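Side-chain contacts in oxidoreductase, short chain dehydrogenase/reductase family protein (Bifidobacterium adolescentis L2-32, PDB 6OW4), which is an NADH-dependent 20beta-hydroxysteroid dehydrogenase of the short-chain dehydrogenase/reductase family, interconverting keto and hydroxyl groups at steroid C20: residues F[266-271]-F[285-290]; F[56-61]-F[68-73]. All blocks are in the same frame, centred on the assembly; numbering follows the deposited sequence.

Contact 1: F[266-271]-F[285-290]; sequences ASTVLF and IRVDGG
Thr268 faces strand 285-287 from helix 266-271 and meets two residues of it, Ile285 and Val287, with different branches. Its hydroxyl OG1 lies beside the backbone N (chi1 -57°), which puts the methyl CG2 anti to that N and against both strand residues, 3.9 Å from Ile285 CG2 and 4.0 Å from Val287 CG2. OG1 makes a weak hydrogen bond to Glu264 O; toward the strand it offers only van der Waals contact, at 3.7 Å from Val287 CG2. Ile285 splits its side chain between two helix residues: while CG2 meets Thr268, the extended branch through CG1 (chi2 -171°) carries CD1 to the edge of the Phe271 ring, near its plane and 3.8 Å from Phe271 CE2. The two side chains cross there at about a right angle. Phe271 also stacks on Phe271 of the second subunit, so the helix serves the subunit interface as well as the sheet. Helix 266-271, part of helix 262-273, runs nearly antiparallel to strand 285-287, which belongs to the outermost strand within this chain, 284-287; Ile228 of the adjoining strand 223-230 touches Thr268 and Val287, and helix 52-63 packs against Val269.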
ATOM      1  N   ALA F 266     -10.461  -7.088 -20.813  1.00 27.20           N
ATOM      2  CA  ALA F 266     -10.033  -8.219 -21.672  1.00 27.96           C
ATOM      3  C   ALA F 266      -8.557  -8.056 -22.060  1.00 27.35           C
ATOM      4  O   ALA F 266      -7.814  -9.052 -21.985  1.00 28.41           O
ATOM      5  CB  ALA F 266     -10.922  -8.306 -22.889  1.00 28.07           C
ATOM      6  N   SER F 267      -8.149  -6.844 -22.449  1.00 27.17           N
ATOM      7  CA  SER F 267      -6.758  -6.510 -22.857  1.00 26.99           C
ATOM      8  C   SER F 267      -5.797  -6.682 -21.670  1.00 26.01           C
ATOM      9  O   SER F 267      -4.658  -7.138 -21.897  1.00 26.00           O
ATOM     10  CB  SER F 267      -6.684  -5.121 -23.451  1.00 27.23           C
ATOM     11  OG  SER F 267      -7.562  -4.230 -22.778  1.00 27.53           O
ATOM     12  N   THR F 268      -6.238  -6.344 -20.454  1.00 24.95           N
ATOM     13  CA  THR F 268      -5.445  -6.478 -19.200  1.00 24.29           C
ATOM     14  C   THR F 268      -5.245  -7.965 -18.881  1.00 24.16           C
ATOM     15  O   THR F 268      -4.113  -8.337 -18.522  1.00 23.99           O
ATOM     16  CB  THR F 268      -6.106  -5.738 -18.028  1.00 23.96           C
ATOM     17  OG1 THR F 268      -6.278  -4.370 -18.402  1.00 24.44           O
ATOM     18  CG2 THR F 268      -5.297  -5.810 -16.751  1.00 23.36           C
ATOM     19  N   VAL F 269      -6.305  -8.772 -19.002  1.00 24.14           N
ATOM     20  CA  VAL F 269      -6.266 -10.252 -18.789  1.00 24.40           C
ATOM     21  C   VAL F 269      -5.271 -10.857 -19.786  1.00 24.23           C
ATOM     22  O   VAL F 269      -4.436 -11.676 -19.361  1.00 23.74           O
ATOM     23  CB  VAL F 269      -7.664 -10.890 -18.921  1.00 24.91           C
ATOM     24  CG1 VAL F 269      -7.599 -12.410 -19.001  1.00 25.07           C
ATOM     25  CG2 VAL F 269      -8.586 -10.457 -17.791  1.00 24.87           C
ATOM     26  N   LEU F 270      -5.360 -10.462 -21.058  1.00 24.29           N
ATOM     27  CA  LEU F 270      -4.448 -10.925 -22.138  1.00 24.87           C
ATOM     28  C   LEU F 270      -2.996 -10.651 -21.728  1.00 24.47           C
ATOM     29  O   LEU F 270      -2.180 -11.592 -21.794  1.00 24.88           O
ATOM     30  CB  LEU F 270      -4.805 -10.215 -23.447  1.00 25.95           C
ATOM     31  CG  LEU F 270      -3.927 -10.564 -24.650  1.00 26.98           C
ATOM     32  CD1 LEU F 270      -3.790 -12.071 -24.816  1.00 27.52           C
ATOM     33  CD2 LEU F 270      -4.481  -9.942 -25.922  1.00 28.04           C
ATOM     34  N   PHE F 271      -2.698  -9.417 -21.304  1.00 23.57           N
ATOM     35  CA  PHE F 271      -1.348  -8.962 -20.876  1.00 23.30           C
ATOM     36  C   PHE F 271      -0.813  -9.880 -19.768  1.00 22.71           C
ATOM     37  O   PHE F 271       0.339 -10.339 -19.878  1.00 21.92           O
ATOM     38  CB  PHE F 271      -1.384  -7.499 -20.423  1.00 23.19           C
ATOM     39  CG  PHE F 271      -0.115  -7.014 -19.766  1.00 23.00           C
ATOM     40  CD1 PHE F 271       1.053  -6.867 -20.499  1.00 23.02           C
ATOM     41  CD2 PHE F 271      -0.084  -6.711 -18.412  1.00 22.77           C
ATOM     42  CE1 PHE F 271       2.222  -6.429 -19.894  1.00 22.62           C
ATOM     43  CE2 PHE F 271       1.085  -6.273 -17.809  1.00 22.66           C
ATOM     44  CZ  PHE F 271       2.236  -6.131 -18.552  1.00 22.56           C
ATOM     45  N   ILE F 285      -3.104  -5.108 -10.854  1.00 19.96           N
ATOM     46  CA  ILE F 285      -3.296  -4.056 -11.895  1.00 20.10           C
ATOM     47  C   ILE F 285      -4.713  -3.498 -11.734  1.00 21.12           C
ATOM     48  O   ILE F 285      -5.680  -4.229 -12.029  1.00 20.84           O
ATOM     49  CB  ILE F 285      -3.013  -4.609 -13.307  1.00 20.16           C
ATOM     50  CG1 ILE F 285      -1.635  -5.277 -13.369  1.00 20.16           C
ATOM     51  CG2 ILE F 285      -3.168  -3.513 -14.353  1.00 19.99           C
ATOM     52  CD1 ILE F 285      -1.172  -5.659 -14.760  1.00 20.42           C
ATOM     53  N   ARG F 286      -4.818  -2.258 -11.247  1.00 21.81           N
ATOM     54  CA  ARG F 286      -6.100  -1.522 -11.104  1.00 23.52           C
ATOM     55  C   ARG F 286      -6.502  -0.979 -12.478  1.00 23.95           C
ATOM     56  O   ARG F 286      -5.647  -0.365 -13.144  1.00 24.23           O
ATOM     57  CB  ARG F 286      -5.968  -0.399 -10.071  1.00 24.96           C
ATOM     58  CG  ARG F 286      -5.543  -0.886  -8.693  1.00 26.31           C
ATOM     59  CD  ARG F 286      -5.552   0.199  -7.634  1.00 27.58           C
ATOM     60  NE  ARG F 286      -4.693  -0.157  -6.510  1.00 29.23           N
ATOM     61  CZ  ARG F 286      -4.614   0.515  -5.364  1.00 31.06           C
ATOM     62  NH1 ARG F 286      -5.353   1.593  -5.168  1.00 32.31           N
ATOM     63  NH2 ARG F 286      -3.796   0.103  -4.411  1.00 32.32           N
ATOM     64  N   VAL F 287      -7.751  -1.220 -12.881  1.00 24.81           N
ATOM     65  CA  VAL F 287      -8.348  -0.733 -14.159  1.00 24.73           C
ATOM     66  C   VAL F 287      -9.631   0.027 -13.800  1.00 24.90           C
ATOM     67  O   VAL F 287     -10.723  -0.545 -13.966  1.00 24.79           O
ATOM     68  CB  VAL F 287      -8.599  -1.901 -15.132  1.00 25.03           C
ATOM     69  CG1 VAL F 287      -8.976  -1.413 -16.521  1.00 25.80           C
ATOM     70  CG2 VAL F 287      -7.398  -2.834 -15.211  1.00 25.03           C
ATOM     71  N   ASP F 288      -9.484   1.264 -13.309  1.00 24.80           N
ATOM     72  CA  ASP F 288     -10.556   2.015 -12.598  1.00 25.75           C
ATOM     73  C   ASP F 288     -10.696   3.455 -13.113  1.00 25.91           C
ATOM     74  O   ASP F 288     -11.445   4.227 -12.476  1.00 26.38           O
ATOM     75  CB  ASP F 288     -10.283   2.025 -11.093  1.00 26.23           C
ATOM     76  CG  ASP F 288      -8.996   2.727 -10.687  1.00 26.93           C
ATOM     77  OD1 ASP F 288      -8.262   3.185 -11.587  1.00 27.59           O
ATOM     78  OD2 ASP F 288      -8.736   2.810  -9.473  1.00 26.90           O
ATOM     79  N   GLY F 289     -10.015   3.813 -14.207  1.00 25.31           N
ATOM     80  CA  GLY F 289     -10.044   5.167 -14.795  1.00 25.89           C
ATOM     81  C   GLY F 289      -9.613   6.250 -13.812  1.00 25.62           C
ATOM     82  O   GLY F 289     -10.116   7.385 -13.934  1.00 25.61           O
ATOM     83  N   GLY F 290      -8.711   5.920 -12.881  1.00 25.57           N
ATOM     84  CA  GLY F 290      -8.088   6.873 -11.941  1.00 25.67           C
ATOM     85  C   GLY F 290      -8.834   6.992 -10.621  1.00 26.22           C
ATOM     86  O   GLY F 290      -8.497   7.912  -9.852  1.00 26.37           O
TER

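Contact 2: F[56-61]-F[68-73]; sequences NAAAAL and VALVDL. With NAD (nicotinamide-adenine-dinucleotide), chain N.
Ala58 and Val68 bring helix 56-61 and strand 68-72 together, their CA atoms 6.3 Å apart. The two axes approach to 9.1 Å and run almost antiparallel, at 172°, a close spacing that the alanine on the helix allows. Ala58 CB is directed at the strand and touches two side chains there. Val68 CG1 lies 3.7 Å from Ala58 CB; its other methyl, CG2, beside the backbone N, reaches one turn along the helix to Leu61 CB. Leu70 joins with one branch, CD2, which comes to 3.4 Å from Ala58 CB, tighter than ordinary van der Waals contact. This is the second half of the beta-alpha-beta unit 42-47, 52-63, 66-72 of the Rossmann fold, in which the helix follows the glycine-rich TGxxxGxG turn and Val46 of the first strand packs against Ala58, Leu61 and Val68. At the C-terminal end of this second strand the chain reaches the cofactor. The Asp72 carboxylate takes both hydroxyls of the adenine ribose, OD1 from NAD O2B at 2.5 Å and OD2 from NAD O3B, also at 2.5 Å. Each oxygen has a further backbone donor: Leu73 N meets Asp72 OD1 on its anti lone pair at 2.6 Å, and Ala50 N bonds to OD2, which holds the carboxylate in place. With an alanine in place of Asp72, both ribose hydroxyls would probably lose these acceptors and the adenosine end of NAD would be freer to shift. An acid gripping O2B here is consistent with a preference for NADH, since the 2'-phosphate of NADPH would probably be repelled by the carboxylate. Beside it, Leu73 lays CD2 against the adenine, 3.3 Å from NAD N1A.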
ATOM      1  N   ASN F  56     -15.873 -11.736 -22.446  1.00 35.26           N
ATOM      2  CA  ASN F  56     -15.027 -10.790 -23.224  1.00 35.55           C
ATOM      3  C   ASN F  56     -13.544 -11.126 -23.015  1.00 34.53           C
ATOM      4  O   ASN F  56     -12.782 -11.051 -23.999  1.00 34.23           O
ATOM      5  CB  ASN F  56     -15.322  -9.326 -22.878  1.00 36.63           C
ATOM      6  CG  ASN F  56     -16.601  -8.815 -23.508  1.00 36.81           C
ATOM      7  OD1 ASN F  56     -16.565  -7.936 -24.366  1.00 38.54           O
ATOM      8  ND2 ASN F  56     -17.735  -9.351 -23.089  1.00 38.61           N
ATOM      9  N   ALA F  57     -13.148 -11.471 -21.785  1.00 33.03           N
ATOM     10  CA  ALA F  57     -11.781 -11.930 -21.439  1.00 33.03           C
ATOM     11  C   ALA F  57     -11.466 -13.204 -22.229  1.00 33.54           C
ATOM     12  O   ALA F  57     -10.439 -13.230 -22.928  1.00 31.81           O
ATOM     13  CB  ALA F  57     -11.660 -12.164 -19.953  1.00 32.92           C
ATOM     14  N   ALA F  58     -12.339 -14.210 -22.122  1.00 34.81           N
ATOM     15  CA  ALA F  58     -12.251 -15.506 -22.837  1.00 36.81           C
ATOM     16  C   ALA F  58     -12.132 -15.261 -24.347  1.00 38.72           C
ATOM     17  O   ALA F  58     -11.275 -15.908 -24.984  1.00 40.34           O
ATOM     18  CB  ALA F  58     -13.454 -16.355 -22.511  1.00 37.51           C
ATOM     19  N   ALA F  59     -12.958 -14.356 -24.888  1.00 39.29           N
ATOM     20  CA  ALA F  59     -13.009 -13.996 -26.326  1.00 40.82           C
ATOM     21  C   ALA F  59     -11.665 -13.405 -26.771  1.00 41.68           C
ATOM     22  O   ALA F  59     -11.208 -13.747 -27.880  1.00 43.37           O
ATOM     23  CB  ALA F  59     -14.142 -13.033 -26.581  1.00 40.78           C
ATOM     24  N   ALA F  60     -11.063 -12.547 -25.938  1.00 41.33           N
ATOM     25  CA  ALA F  60      -9.754 -11.899 -26.189  1.00 41.36           C
ATOM     26  C   ALA F  60      -8.644 -12.957 -26.188  1.00 41.86           C
ATOM     27  O   ALA F  60      -7.750 -12.878 -27.053  1.00 43.88           O
ATOM     28  CB  ALA F  60      -9.495 -10.827 -25.158  1.00 40.22           C
ATOM     29  N   LEU F  61      -8.703 -13.907 -25.249  1.00 41.30           N
ATOM     30  CA  LEU F  61      -7.726 -15.021 -25.121  1.00 41.21           C
ATOM     31  C   LEU F  61      -7.845 -15.959 -26.330  1.00 42.33           C
ATOM     32  O   LEU F  61      -6.799 -16.460 -26.783  1.00 44.25           O
ATOM     33  CB  LEU F  61      -7.979 -15.762 -23.805  1.00 40.57           C
ATOM     34  CG  LEU F  61      -7.655 -14.964 -22.543  1.00 40.46           C
ATOM     35  CD1 LEU F  61      -8.412 -15.509 -21.342  1.00 40.59           C
ATOM     36  CD2 LEU F  61      -6.157 -14.948 -22.276  1.00 40.59           C
ATOM     37  N   VAL F  68     -10.021 -22.107 -24.704  1.00 46.05           N
ATOM     38  CA  VAL F  68     -10.674 -21.520 -23.496  1.00 44.24           C
ATOM     39  C   VAL F  68     -11.907 -22.357 -23.133  1.00 44.25           C
ATOM     40  O   VAL F  68     -12.830 -22.447 -23.964  1.00 44.38           O
ATOM     41  CB  VAL F  68     -11.048 -20.040 -23.713  1.00 43.27           C
ATOM     42  CG1 VAL F  68     -11.348 -19.342 -22.394  1.00 42.43           C
ATOM     43  CG2 VAL F  68      -9.973 -19.284 -24.478  1.00 43.08           C
ATOM     44  N   ALA F  69     -11.914 -22.944 -21.933  1.00 43.36           N
ATOM     45  CA  ALA F  69     -13.102 -23.568 -21.309  1.00 43.39           C
ATOM     46  C   ALA F  69     -13.911 -22.470 -20.612  1.00 43.05           C
ATOM     47  O   ALA F  69     -13.354 -21.816 -19.712  1.00 44.05           O
ATOM     48  CB  ALA F  69     -12.683 -24.647 -20.343  1.00 43.53           C
ATOM     49  N   LEU F  70     -15.160 -22.259 -21.040  1.00 43.70           N
ATOM     50  CA  LEU F  70     -16.081 -21.236 -20.474  1.00 42.27           C
ATOM     51  C   LEU F  70     -16.826 -21.858 -19.287  1.00 42.08           C
ATOM     52  O   LEU F  70     -17.699 -22.717 -19.519  1.00 40.99           O
ATOM     53  CB  LEU F  70     -17.049 -20.757 -21.562  1.00 42.95           C
ATOM     54  CG  LEU F  70     -16.406 -20.286 -22.867  1.00 43.26           C
ATOM     55  CD1 LEU F  70     -17.461 -19.760 -23.827  1.00 43.64           C
ATOM     56  CD2 LEU F  70     -15.345 -19.224 -22.612  1.00 42.94           C
ATOM     57  N   VAL F  71     -16.473 -21.443 -18.068  1.00 40.67           N
ATOM     58  CA  VAL F  71     -16.974 -22.033 -16.793  1.00 40.74           C
ATOM     59  C   VAL F  71     -17.948 -21.047 -16.137  1.00 40.38           C
ATOM     60  O   VAL F  71     -17.577 -19.871 -15.963  1.00 38.72           O
ATOM     61  CB  VAL F  71     -15.807 -22.396 -15.853  1.00 39.51           C
ATOM     62  CG1 VAL F  71     -16.297 -23.003 -14.546  1.00 39.80           C
ATOM     63  CG2 VAL F  71     -14.807 -23.321 -16.533  1.00 38.83           C
ATOM     64  N   ASP F  72     -19.151 -21.520 -15.802  1.00 41.88           N
ATOM     65  CA  ASP F  72     -20.184 -20.760 -15.047  1.00 41.98           C
ATOM     66  C   ASP F  72     -21.199 -21.758 -14.471  1.00 43.10           C
ATOM     67  O   ASP F  72     -20.963 -22.979 -14.588  1.00 42.34           O
ATOM     68  CB  ASP F  72     -20.831 -19.686 -15.928  1.00 42.01           C
ATOM     69  CG  ASP F  72     -21.320 -18.472 -15.154  1.00 40.68           C
ATOM     70  OD1 ASP F  72     -22.110 -18.661 -14.210  1.00 40.46           O
ATOM     71  OD2 ASP F  72     -20.901 -17.350 -15.493  1.00 39.41           O
ATOM     72  N   LEU F  73     -22.280 -21.257 -13.867  1.00 42.43           N
ATOM     73  CA  LEU F  73     -23.305 -22.068 -13.156  1.00 42.92           C
ATOM     74  C   LEU F  73     -23.964 -23.050 -14.122  1.00 44.87           C
ATOM     75  O   LEU F  73     -24.063 -22.780 -15.318  1.00 45.83           O
ATOM     76  CB  LEU F  73     -24.344 -21.128 -12.537  1.00 42.23           C
ATOM     77  CG  LEU F  73     -23.859 -20.304 -11.347  1.00 41.40           C
ATOM     78  CD1 LEU F  73     -24.863 -19.217 -10.997  1.00 40.83           C
ATOM     79  CD2 LEU F  73     -23.595 -21.193 -10.141  1.00 41.55           C
TER
HETATM   80  PA  NAD N 301     -21.509 -10.864 -13.453  1.00 44.29           P
HETATM   81  O1A NAD N 301     -22.415 -10.996 -12.273  1.00 43.93           O
HETATM   82  O2A NAD N 301     -22.292 -11.139 -14.745  1.00 46.65           O
HETATM   83  O5B NAD N 301     -20.292 -11.885 -13.372  1.00 42.99           O
HETATM   84  C5B NAD N 301     -20.188 -12.811 -12.290  1.00 42.41           C
HETATM   85  C4B NAD N 301     -20.277 -14.246 -12.884  1.00 42.48           C
HETATM   86  O4B NAD N 301     -19.792 -15.237 -11.773  1.00 42.66           O
HETATM   87  C3B NAD N 301     -21.461 -14.571 -13.198  1.00 42.54           C
HETATM   88  O3B NAD N 301     -21.544 -15.085 -14.576  1.00 40.82           O
HETATM   89  C2B NAD N 301     -21.924 -15.772 -12.146  1.00 42.83           C
HETATM   90  O2B NAD N 301     -22.817 -16.709 -12.815  1.00 43.49           O
HETATM   91  C1B NAD N 301     -20.850 -16.346 -11.775  1.00 42.85           C
HETATM   92  N9A NAD N 301     -21.028 -16.890 -10.389  1.00 43.65           N
HETATM   93  C8A NAD N 301     -21.408 -16.427  -9.176  1.00 44.27           C
HETATM   94  N7A NAD N 301     -21.373 -17.463  -8.300  1.00 43.01           N
HETATM   95  C5A NAD N 301     -20.976 -18.562  -8.973  1.00 43.20           C
HETATM   96  C6A NAD N 301     -20.775 -19.883  -8.549  1.00 42.61           C
HETATM   97  N6A NAD N 301     -20.897 -20.590  -7.316  1.00 41.85           N
HETATM   98  N1A NAD N 301     -20.364 -20.820  -9.434  1.00 42.82           N
HETATM   99  C2A NAD N 301     -20.142 -20.483 -10.748  1.00 43.62           C
HETATM  100  N3A NAD N 301     -20.340 -19.174 -11.171  1.00 44.28           N
HETATM  101  C4A NAD N 301     -20.757 -18.220 -10.273  1.00 43.86           C
HETATM  102  O3  NAD N 301     -20.910  -9.330 -13.488  1.00 45.29           O
HETATM  103  PN  NAD N 301     -19.367  -8.978 -13.791  1.00 44.20           P
HETATM  104  O1N NAD N 301     -19.223  -7.483 -13.835  1.00 45.34           O
HETATM  105  O2N NAD N 301     -18.966  -9.582 -15.138  1.00 42.06           O
HETATM  106  O5D NAD N 301     -18.461  -9.543 -12.605  1.00 41.23           O
HETATM  107  C5D NAD N 301     -17.401 -10.453 -12.860  1.00 39.18           C
HETATM  108  C4D NAD N 301     -16.362 -10.365 -11.712  1.00 37.08           C
HETATM  109  O4D NAD N 301     -15.837  -9.171 -11.684  1.00 36.84           O
HETATM  110  C3D NAD N 301     -17.023 -10.578 -10.363  1.00 36.44           C
HETATM  111  O3D NAD N 301     -16.251 -11.407  -9.592  1.00 35.67           O
HETATM  112  C2D NAD N 301     -17.094  -9.152  -9.739  1.00 37.18           C
HETATM  113  O2D NAD N 301     -17.099  -9.295  -8.257  1.00 34.73           O
HETATM  114  C1D NAD N 301     -16.038  -8.568 -10.194  1.00 37.35           C
HETATM  115  N1N NAD N 301     -16.132  -7.108 -10.288  1.00 39.10           N
HETATM  116  C2N NAD N 301     -16.976  -6.508 -11.214  1.00 39.99           C
HETATM  117  C3N NAD N 301     -17.056  -5.109 -11.297  1.00 40.79           C
HETATM  118  C7N NAD N 301     -17.999  -4.424 -12.317  1.00 41.22           C
HETATM  119  O7N NAD N 301     -18.468  -3.331 -12.063  1.00 43.05           O
HETATM  120  N7N NAD N 301     -18.325  -5.050 -13.551  1.00 42.31           N
HETATM  121  C4N NAD N 301     -16.286  -4.325 -10.458  1.00 39.95           C
HETATM  122  C5N NAD N 301     -15.438  -4.919  -9.537  1.00 38.39           C
HETATM  123  C6N NAD N 301     -15.361  -6.316  -9.463  1.00 37.91           C

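From the N terminus, contact 2 closes first, as the chain leaves helix 52-63 and returns after a short turn into strand 66-72. Contact 1 closes much later, where helix 262-273 is followed by strand 284-287. The two loops therefore lie in series, neither nested nor crossed. They nevertheless meet in space: their helices pack side by side, Ala266 CB lying 3.7 Å from Ala60 CB, although the contact centres are about 16 Å apart. Together they attach neighbouring helices to opposite halves of the seven-stranded parallel sheet, contact 2 at its second strand from one edge and contact 1 at the other edge within the chain. Both also reach the second subunit.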